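Local coordinates for protein glucokinase (Leishmania braziliensis MHOM/BR/75/M2904, PDB 6EDI) that probably transfers phosphate from ATP to D-glucose, giving glucose 6-phosphate, at residues A[89-94]-A[144-149]; A[163-168]-A[176-181]; A[194-199]-A[387-392]. All coordinates share one frame; numbering follows the deposited sequence.

Interaction 1 (A[89-94]-A[144-149]); sequences DEVLQH and VELFPK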
loop_
_atom_site.group_PDB
_atom_site.type_symbol
_atom_site.label_atom_id
_atom_site.label_comp_id
_atom_site.label_asym_id
_atom_site.label_seq_id
_atom_site.Cartn_x
_atom_site.Cartn_y
_atom_site.Cartn_z
ATOM N N ASP A 89 11.005 13.047 29.975
ATOM C CA ASP A 89 11.191 14.075 30.992
ATOM C C ASP A 89 12.621 14.083 31.566
ATOM O O ASP A 89 13.201 15.152 31.751
ATOM C CB ASP A 89 10.142 13.969 32.098
ATOM C CG ASP A 89 10.016 15.251 32.893
ATOM O OD1 ASP A 89 9.349 16.187 32.398
ATOM O OD2 ASP A 89 10.597 15.333 33.998
ATOM N N GLU A 90 13.200 12.910 31.822
ATOM C CA GLU A 90 14.597 12.858 32.271
ATOM C C GLU A 90 15.565 13.467 31.253
ATOM O O GLU A 90 16.563 14.080 31.630
ATOM C CB GLU A 90 15.038 11.426 32.594
ATOM C CG GLU A 90 14.271 10.756 33.712
ATOM C CD GLU A 90 15.157 9.880 34.582
ATOM O OE1 GLU A 90 15.517 8.761 34.155
ATOM O OE2 GLU A 90 15.495 10.322 35.698
ATOM N N VAL A 91 15.281 13.285 29.965
ATOM C CA VAL A 91 16.131 13.854 28.919
ATOM C C VAL A 91 15.966 15.366 28.911
ATOM O O VAL A 91 16.946 16.124 28.863
ATOM C CB VAL A 91 15.771 13.297 27.528
ATOM C CG1 VAL A 91 16.515 14.060 26.427
ATOM C CG2 VAL A 91 16.085 11.814 27.448
ATOM N N LEU A 92 14.709 15.788 28.984
ATOM C CA LEU A 92 14.360 17.195 28.928
ATOM C C LEU A 92 14.880 17.947 30.163
ATOM O O LEU A 92 15.524 18.981 30.028
ATOM C CB LEU A 92 12.845 17.346 28.759
ATOM C CG LEU A 92 12.338 18.481 27.866
ATOM C CD1 LEU A 92 13.472 19.102 27.065
ATOM C CD2 LEU A 92 11.236 17.990 26.937
ATOM N N GLN A 93 14.637 17.409 31.357
ATOM C CA GLN A 93 15.148 18.030 32.580
ATOM C C GLN A 93 16.679 18.052 32.597
ATOM O O GLN A 93 17.285 18.969 33.157
ATOM C CB GLN A 93 14.598 17.342 33.843
ATOM C CG GLN A 93 13.057 17.283 33.947
ATOM C CD GLN A 93 12.346 18.606 33.655
ATOM O OE1 GLN A 93 11.361 18.642 32.910
ATOM N NE2 GLN A 93 12.826 19.692 34.257
ATOM N N HIS A 94 17.312 17.063 31.972
ATOM C CA HIS A 94 18.774 17.041 31.913
ATOM C C HIS A 94 19.302 18.143 31.010
ATOM O O HIS A 94 20.325 18.755 31.310
ATOM C CB HIS A 94 19.307 15.702 31.405
ATOM C CG HIS A 94 20.770 15.722 31.080
ATOM N ND1 HIS A 94 21.740 15.421 32.010
ATOM C CD2 HIS A 94 21.427 16.013 29.931
ATOM C CE1 HIS A 94 22.932 15.522 31.449
ATOM N NE2 HIS A 94 22.772 15.880 30.187
ATOM N N VAL A 144 6.150 18.194 24.080
ATOM C CA VAL A 144 6.115 18.932 22.832
ATOM C C VAL A 144 7.497 19.433 22.402
ATOM O O VAL A 144 7.770 19.599 21.212
ATOM C CB VAL A 144 5.086 20.073 22.926
ATOM C CG1 VAL A 144 5.745 21.435 22.736
ATOM C CG2 VAL A 144 3.996 19.835 21.947
ATOM N N GLU A 145 8.375 19.651 23.373
ATOM C CA GLU A 145 9.718 20.101 23.055
ATOM C C GLU A 145 10.516 19.005 22.353
ATOM O O GLU A 145 11.446 19.295 21.597
ATOM C CB GLU A 145 10.434 20.554 24.329
ATOM C CG GLU A 145 9.669 21.607 25.124
ATOM C CD GLU A 145 10.208 21.780 26.533
ATOM O OE1 GLU A 145 9.817 20.993 27.420
ATOM O OE2 GLU A 145 11.026 22.700 26.755
ATOM N N LEU A 146 10.167 17.745 22.613
ATOM C CA LEU A 146 10.822 16.636 21.917
ATOM C C LEU A 146 9.979 16.155 20.750
ATOM O O LEU A 146 10.500 15.584 19.791
ATOM C CB LEU A 146 11.122 15.468 22.865
ATOM C CG LEU A 146 12.074 15.820 24.004
ATOM C CD1 LEU A 146 12.418 14.606 24.848
ATOM C CD2 LEU A 146 13.341 16.466 23.452
ATOM N N PHE A 147 8.676 16.399 20.826
ATOM C CA PHE A 147 7.770 15.951 19.776
ATOM C C PHE A 147 6.858 17.078 19.325
ATOM O O PHE A 147 5.715 17.183 19.794
ATOM C CB PHE A 147 6.962 14.733 20.237
ATOM C CG PHE A 147 7.826 13.571 20.657
ATOM C CD1 PHE A 147 8.276 13.458 21.971
ATOM C CD2 PHE A 147 8.215 12.611 19.728
ATOM C CE1 PHE A 147 9.092 12.398 22.355
ATOM C CE2 PHE A 147 9.023 11.551 20.095
ATOM C CZ PHE A 147 9.465 11.439 21.416
ATOM N N PRO A 148 7.361 17.917 18.397
ATOM C CA PRO A 148 6.640 19.130 18.002
ATOM C C PRO A 148 5.285 18.817 17.404
ATOM O O PRO A 148 5.131 17.816 16.687
ATOM C CB PRO A 148 7.561 19.769 16.949
ATOM C CG PRO A 148 8.927 19.299 17.299
ATOM C CD PRO A 148 8.706 17.862 17.786
ATOM N N LYS A 149 4.316 19.665 17.732
ATOM C CA LYS A 149 2.962 19.555 17.218
ATOM C C LYS A 149 3.006 19.473 15.704
ATOM O O LYS A 149 3.713 20.248 15.070
ATOM C CB LYS A 149 2.140 20.776 17.656
ATOM C CG LYS A 149 0.803 20.918 16.933
ATOM C CD LYS A 149 0.091 22.221 17.301
ATOM C CE LYS A 149 -1.124 22.474 16.402
ATOM N NZ LYS A 149 -1.855 23.733 16.767
#

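Interaction 2 (A[163-168]-A[176-181]); sequences YGVLAL and DYFKVM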
loop_
_atom_site.group_PDB
_atom_site.type_symbol
_atom_site.label_atom_id
_atom_site.label_comp_id
_atom_site.label_asym_id
_atom_site.label_seq_id
_atom_site.Cartn_x
_atom_site.Cartn_y
_atom_site.Cartn_z
ATOM N N TYR A 163 11.921 4.153 6.639
ATOM C CA TYR A 163 12.429 5.530 6.688
ATOM C C TYR A 163 13.962 5.548 6.828
ATOM O O TYR A 163 14.640 6.466 6.348
ATOM C CB TYR A 163 11.756 6.343 7.801
ATOM C CG TYR A 163 10.414 6.926 7.427
ATOM C CD1 TYR A 163 10.314 7.900 6.440
ATOM C CD2 TYR A 163 9.250 6.525 8.077
ATOM C CE1 TYR A 163 9.081 8.435 6.082
ATOM C CE2 TYR A 163 8.008 7.063 7.734
ATOM C CZ TYR A 163 7.938 8.019 6.729
ATOM O OH TYR A 163 6.721 8.561 6.364
ATOM N N GLY A 164 14.515 4.535 7.492
ATOM C CA GLY A 164 15.954 4.437 7.631
ATOM C C GLY A 164 16.622 4.191 6.291
ATOM O O GLY A 164 17.677 4.756 5.990
ATOM N N VAL A 165 16.000 3.343 5.482
ATOM C CA VAL A 165 16.509 3.053 4.147
ATOM C C VAL A 165 16.517 4.329 3.335
ATOM O O VAL A 165 17.497 4.632 2.646
ATOM C CB VAL A 165 15.627 2.037 3.427
ATOM C CG1 VAL A 165 16.143 1.788 2.018
ATOM C CG2 VAL A 165 15.576 0.739 4.230
ATOM N N LEU A 166 15.418 5.077 3.422
ATOM C CA LEU A 166 15.309 6.341 2.703
ATOM C C LEU A 166 16.384 7.304 3.194
ATOM O O LEU A 166 17.026 7.989 2.401
ATOM C CB LEU A 166 13.936 6.961 2.929
ATOM C CG LEU A 166 13.799 8.370 2.358
ATOM C CD1 LEU A 166 13.945 8.328 0.846
ATOM C CD2 LEU A 166 12.466 8.961 2.752
ATOM N N ALA A 167 16.578 7.344 4.508
ATOM C CA ALA A 167 17.573 8.231 5.096
ATOM C C ALA A 167 18.952 7.917 4.529
ATOM O O ALA A 167 19.686 8.821 4.123
ATOM C CB ALA A 167 17.565 8.118 6.594
ATOM N N LEU A 168 19.298 6.635 4.504
ATOM C CA LEU A 168 20.584 6.205 3.965
ATOM C C LEU A 168 20.719 6.588 2.500
ATOM O O LEU A 168 21.793 7.000 2.042
ATOM C CB LEU A 168 20.755 4.696 4.116
ATOM C CG LEU A 168 20.892 4.133 5.531
ATOM C CD1 LEU A 168 20.732 2.617 5.543
ATOM C CD2 LEU A 168 22.240 4.537 6.093
ATOM N N ASP A 176 26.836 1.452 0.837
ATOM C CA ASP A 176 27.647 0.930 1.941
ATOM C C ASP A 176 26.877 -0.079 2.799
ATOM O O ASP A 176 27.480 -0.892 3.487
ATOM C CB ASP A 176 28.194 2.069 2.805
ATOM C CG ASP A 176 29.135 2.986 2.037
ATOM O OD1 ASP A 176 30.187 2.512 1.572
ATOM O OD2 ASP A 176 28.820 4.183 1.901
ATOM N N TYR A 177 25.549 -0.042 2.728
ATOM C CA TYR A 177 24.713 -0.851 3.611
ATOM C C TYR A 177 23.894 -1.898 2.873
ATOM O O TYR A 177 23.409 -2.862 3.472
ATOM C CB TYR A 177 23.814 0.052 4.471
ATOM C CG TYR A 177 24.617 0.872 5.444
ATOM C CD1 TYR A 177 25.235 2.042 5.039
ATOM C CD2 TYR A 177 24.792 0.459 6.753
ATOM C CE1 TYR A 177 25.994 2.790 5.913
ATOM C CE2 TYR A 177 25.557 1.202 7.641
ATOM C CZ TYR A 177 26.157 2.364 7.211
ATOM O OH TYR A 177 26.918 3.124 8.079
ATOM N N PHE A 178 23.753 -1.703 1.566
ATOM C CA PHE A 178 22.922 -2.558 0.740
ATOM C C PHE A 178 23.656 -2.928 -0.541
ATOM O O PHE A 178 24.453 -2.135 -1.048
ATOM C CB PHE A 178 21.600 -1.837 0.431
ATOM C CG PHE A 178 20.690 -1.751 1.619
ATOM C CD1 PHE A 178 20.834 -0.738 2.555
ATOM C CD2 PHE A 178 19.728 -2.721 1.827
ATOM C CE1 PHE A 178 20.004 -0.666 3.667
ATOM C CE2 PHE A 178 18.903 -2.667 2.942
ATOM C CZ PHE A 178 19.036 -1.641 3.864
ATOM N N LYS A 179 23.387 -4.124 -1.053
ATOM C CA LYS A 179 24.005 -4.612 -2.289
ATOM C C LYS A 179 22.916 -5.016 -3.260
ATOM O O LYS A 179 21.840 -5.455 -2.837
ATOM C CB LYS A 179 24.883 -5.838 -2.015
ATOM C CG LYS A 179 26.265 -5.533 -1.520
ATOM C CD LYS A 179 27.290 -6.342 -2.308
ATOM C CE LYS A 179 28.650 -5.639 -2.352
ATOM N NZ LYS A 179 29.419 -5.969 -3.601
ATOM N N VAL A 180 23.205 -4.920 -4.553
ATOM C CA VAL A 180 22.230 -5.278 -5.568
ATOM C C VAL A 180 22.144 -6.779 -5.715
ATOM O O VAL A 180 23.158 -7.447 -5.902
ATOM C CB VAL A 180 22.585 -4.665 -6.924
ATOM C CG1 VAL A 180 21.611 -5.129 -8.005
ATOM C CG2 VAL A 180 22.571 -3.167 -6.809
ATOM N N MET A 181 20.940 -7.318 -5.597
ATOM C CA MET A 181 20.743 -8.720 -5.928
ATOM C C MET A 181 20.622 -8.836 -7.444
ATOM O O MET A 181 21.308 -9.652 -8.074
ATOM C CB MET A 181 19.508 -9.276 -5.227
ATOM C CG MET A 181 19.630 -9.243 -3.729
ATOM S SD MET A 181 18.146 -9.666 -2.789
ATOM C CE MET A 181 17.663 -11.190 -3.603
#

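Interaction 3 (A[194-199]-A[387-392]); sequences KPAGST and RTTFLR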
loop_
_atom_site.group_PDB
_atom_site.type_symbol
_atom_site.label_atom_id
_atom_site.label_comp_id
_atom_site.label_asym_id
_atom_site.label_seq_id
_atom_site.Cartn_x
_atom_site.Cartn_y
_atom_site.Cartn_z
ATOM N N LYS A 194 21.649 7.588 -12.335
ATOM C CA LYS A 194 22.321 7.001 -11.173
ATOM C C LYS A 194 22.368 5.470 -11.234
ATOM O O LYS A 194 21.437 4.837 -11.728
ATOM C CB LYS A 194 21.651 7.459 -9.873
ATOM C CG LYS A 194 21.669 8.952 -9.683
ATOM C CD LYS A 194 21.225 9.354 -8.292
ATOM C CE LYS A 194 21.210 10.867 -8.184
ATOM N NZ LYS A 194 20.619 11.432 -9.430
ATOM N N PRO A 195 23.461 4.873 -10.721
ATOM C CA PRO A 195 23.666 3.419 -10.760
ATOM C C PRO A 195 22.719 2.674 -9.822
ATOM O O PRO A 195 22.367 3.205 -8.768
ATOM C CB PRO A 195 25.109 3.252 -10.253
ATOM C CG PRO A 195 25.727 4.619 -10.319
ATOM C CD PRO A 195 24.603 5.571 -10.104
ATOM N N ALA A 196 22.314 1.461 -10.197
ATOM C CA ALA A 196 21.498 0.623 -9.316
ATOM C C ALA A 196 22.205 0.440 -7.978
ATOM O O ALA A 196 23.397 0.205 -7.954
ATOM C CB ALA A 196 21.233 -0.732 -9.962
ATOM N N GLY A 197 21.479 0.583 -6.871
ATOM C CA GLY A 197 22.051 0.344 -5.553
ATOM C C GLY A 197 22.675 1.592 -4.961
ATOM O O GLY A 197 23.069 1.594 -3.810
ATOM N N SER A 198 22.758 2.659 -5.755
ATOM C CA SER A 198 23.352 3.912 -5.282
ATOM C C SER A 198 22.320 4.733 -4.543
ATOM O O SER A 198 22.656 5.624 -3.774
ATOM C CB SER A 198 23.900 4.706 -6.458
ATOM O OG SER A 198 24.875 3.939 -7.135
ATOM N N THR A 199 21.054 4.415 -4.793
ATOM C CA THR A 199 19.932 5.178 -4.263
ATOM C C THR A 199 18.727 4.272 -4.422
ATOM O O THR A 199 18.787 3.321 -5.211
ATOM C CB THR A 199 19.724 6.465 -5.085
ATOM O OG1 THR A 199 18.523 7.127 -4.665
ATOM C CG2 THR A 199 19.638 6.131 -6.565
ATOM N N ARG A 387 10.763 -5.725 -13.739
ATOM C CA ARG A 387 11.024 -4.284 -13.788
ATOM C C ARG A 387 11.745 -3.809 -12.537
ATOM O O ARG A 387 12.399 -2.763 -12.548
ATOM C CB ARG A 387 9.724 -3.500 -13.942
ATOM C CG ARG A 387 8.933 -3.844 -15.198
ATOM C CD ARG A 387 7.634 -3.062 -15.217
ATOM N NE ARG A 387 6.832 -3.306 -16.420
ATOM C CZ ARG A 387 5.711 -2.657 -16.705
ATOM N NH1 ARG A 387 5.275 -1.718 -15.877
ATOM N NH2 ARG A 387 5.030 -2.938 -17.814
ATOM N N THR A 388 11.619 -4.589 -11.464
ATOM C CA THR A 388 12.053 -4.178 -10.129
ATOM C C THR A 388 13.494 -4.568 -9.792
ATOM O O THR A 388 13.903 -5.715 -9.978
ATOM C CB THR A 388 11.080 -4.737 -9.050
ATOM O OG1 THR A 388 9.763 -4.224 -9.295
ATOM C CG2 THR A 388 11.525 -4.338 -7.643
ATOM N N THR A 389 14.253 -3.595 -9.292
ATOM C CA THR A 389 15.615 -3.804 -8.825
ATOM C C THR A 389 15.553 -4.312 -7.389
ATOM O O THR A 389 14.920 -3.676 -6.541
ATOM C CB THR A 389 16.402 -2.475 -8.893
ATOM O OG1 THR A 389 16.537 -2.079 -10.263
ATOM C CG2 THR A 389 17.780 -2.599 -8.260
ATOM N N PHE A 390 16.180 -5.461 -7.113
ATOM C CA PHE A 390 16.195 -6.018 -5.756
ATOM C C PHE A 390 17.509 -5.731 -5.062
ATOM O O PHE A 390 18.576 -5.815 -5.678
ATOM C CB PHE A 390 15.954 -7.527 -5.749
ATOM C CG PHE A 390 14.497 -7.914 -5.729
ATOM C CD1 PHE A 390 13.636 -7.492 -6.734
ATOM C CD2 PHE A 390 13.997 -8.710 -4.712
ATOM C CE1 PHE A 390 12.296 -7.858 -6.714
ATOM C CE2 PHE A 390 12.677 -9.087 -4.681
ATOM C CZ PHE A 390 11.814 -8.658 -5.677
ATOM N N LEU A 391 17.407 -5.361 -3.790
ATOM C CA LEU A 391 18.568 -5.048 -2.957
ATOM C C LEU A 391 18.525 -5.874 -1.674
ATOM O O LEU A 391 17.455 -6.291 -1.236
ATOM C CB LEU A 391 18.600 -3.554 -2.602
ATOM C CG LEU A 391 18.534 -2.502 -3.707
ATOM C CD1 LEU A 391 18.614 -1.121 -3.074
ATOM C CD2 LEU A 391 19.653 -2.685 -4.727
ATOM N N ARG A 392 19.696 -6.056 -1.063
ATOM C CA ARG A 392 19.903 -6.864 0.131
ATOM C C ARG A 392 20.726 -6.083 1.132
ATOM O O ARG A 392 21.784 -5.577 0.770
ATOM C CB ARG A 392 20.800 -8.019 -0.254
ATOM C CG ARG A 392 20.219 -9.353 -0.202
ATOM C CD ARG A 392 21.271 -10.250 -0.779
ATOM N NE ARG A 392 22.472 -10.154 0.026
ATOM C CZ ARG A 392 23.703 -10.226 -0.457
ATOM N NH1 ARG A 392 23.885 -10.408 -1.751
ATOM N NH2 ARG A 392 24.736 -10.129 0.362
#

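Interaction 1 (A[89-94]-A[144-149])
Leu92, on helix 84-98, and Leu146, in the irregular chain between strands 137-138 and 152-156, bring their CA atoms to 7.9 Å, the closest pair of CA atoms between the two segments. No hydrogen bond joins them. The contact is made by side chains alone, and it is small and mostly buried. Leu92 and Leu146 meet end on. Leu92 CD2 lies 3.7 Å from Leu146 CG, and Leu146 CD1 is slightly farther from the same methyl. Leu146 has CG anti to its carbonyl carbon (chi1 -62°), which places the branch beside the backbone N and aims it at the helix. Leu92 CD2 also meets Glu145, whose side chain runs obliquely past it. CB of Glu145 is 3.7 Å from that methyl. Further out, Glu145 OE1 comes to 3.4 Å from Leu92 CD2 and 3.6 Å from Leu92 CG. The glutamate thus flanks the leucine with both its aliphatic root and its carboxylate, at the less buried border of the patch. Its OE2 makes a long, weak ion pair with Lys96, one turn further along the helix from Leu92. Val91 adds a looser apolar touch, with CG1 4.4 Å from Leu146 CD1. This hydrophobic helix-to-loop packing joins helix 84-98 to the chain leading into strand 152-156. Leu107 of helix 104-107 packs on Leu92, Glu145 and Leu146 alike, while Leu26 of helix 26-32 meets Val91. Phe147 and Pro148 of the same loop rest on Val115 and Val110 of strand 110-117.

Interaction 2 (A[163-168]-A[176-181])
Leu168 packs on Tyr177 and Phe178 where the chain, after helix 157-170, runs on through helix 174-177 into strand 178-182, an outer strand of one of the two mixed sheets of this actin-like fold. The two methyls of the leucine divide the work. CD2 stands over one face of the Tyr177 ring, displaced toward the rim, with Tyr177 CD1 at 4.0 Å. This is a methyl-on-ring contact. CD1 instead approaches the edge of Phe178 in the plane of its ring, 3.9 Å from Phe178 CE1, and it also lies 4.2 Å from Tyr177 CB. Leu168 crosses both aromatic side chains at about a right angle. A chi1 of -67° swings its branch away from the carbonyl side and directs it between them. Ile399 and Leu402 of helix 399-409 close in on the same leucine, so this end is firmly packed. One turn earlier on the helix the contact is thinner. Val165 CG2 comes only to 4.2 Å from Phe178 CZ, and it approaches that ring obliquely. No hydrogen bond links the two segments. Phe178 is buried and also rests on Val347 of strand 345-348. Tyr177 marks the side nearer solvent, since it is partly exposed and its neighbour Asp176 is exposed. The phenol still has a partner there, in a hydrogen bond between Tyr177 OH and Val16 N.

Interaction 3 (A[194-199]-A[387-392])
Pro195 O takes the backbone bond that closes a type II beta turn, whose middle residues, Ala196 and Gly197, touch Thr389 and Leu391. That bond, from Ser198 N, is 3.1 Å long at Pro195 O. Ser198 OG adds a second, weak bond to the same oxygen, also at 3.1 Å. Gly197 takes the third position of the turn with a positive phi of 89°, a place where glycine is common in type II turns. The turn lies against strand 389-393, in the mixed sheet of this actin-like fold that also holds strands 178-182 and 345-348. No hydrogen bond crosses between the segments. The backbones stay well apart, with the CA atoms of Gly197 and Leu391 6.9 Å from each other. Two alternate residues of the strand, Thr389 and Leu391, point toward the turn and bridge the gap. Ala196 CB faces Thr389 CG2 at 4.3 Å, a loose methyl-to-methyl contact. The hydroxyl of the threonine is engaged elsewhere, in a hydrogen bond between Thr389 OG1 and Gly184 N. Trp187 of helix 187-190 packs on both Ala196 and Thr389, bordering this part of the contact. Phe390 points to the other face of the strand and meets helix 317-341. The branch of Leu391 reaches the turn with one methyl: Leu391 CD2 lies 4.0 Å from Gly197 CA.

Overall arrangement
Following the chain from the N terminus, interaction 1 comes first. It closes a loop of 49 residues that contains strand 110-117 and joins a helix to the chain leading into strand 152-156. Interaction 2 closes a short loop of seven residues, on the path from that strand to the second mixed sheet. Interaction 3 spans 187 residues and brings a late strand back to the loop between helix 187-190 and strand 205-210. The three are in series and none crosses another. Interaction 1 stands apart, its centre 30 Å from that of interaction 2. Interactions 2 and 3 touch, because strands 178-182 and 389-393 are neighbours in one sheet; Met181 N lies 2.8 Å from Phe390 O.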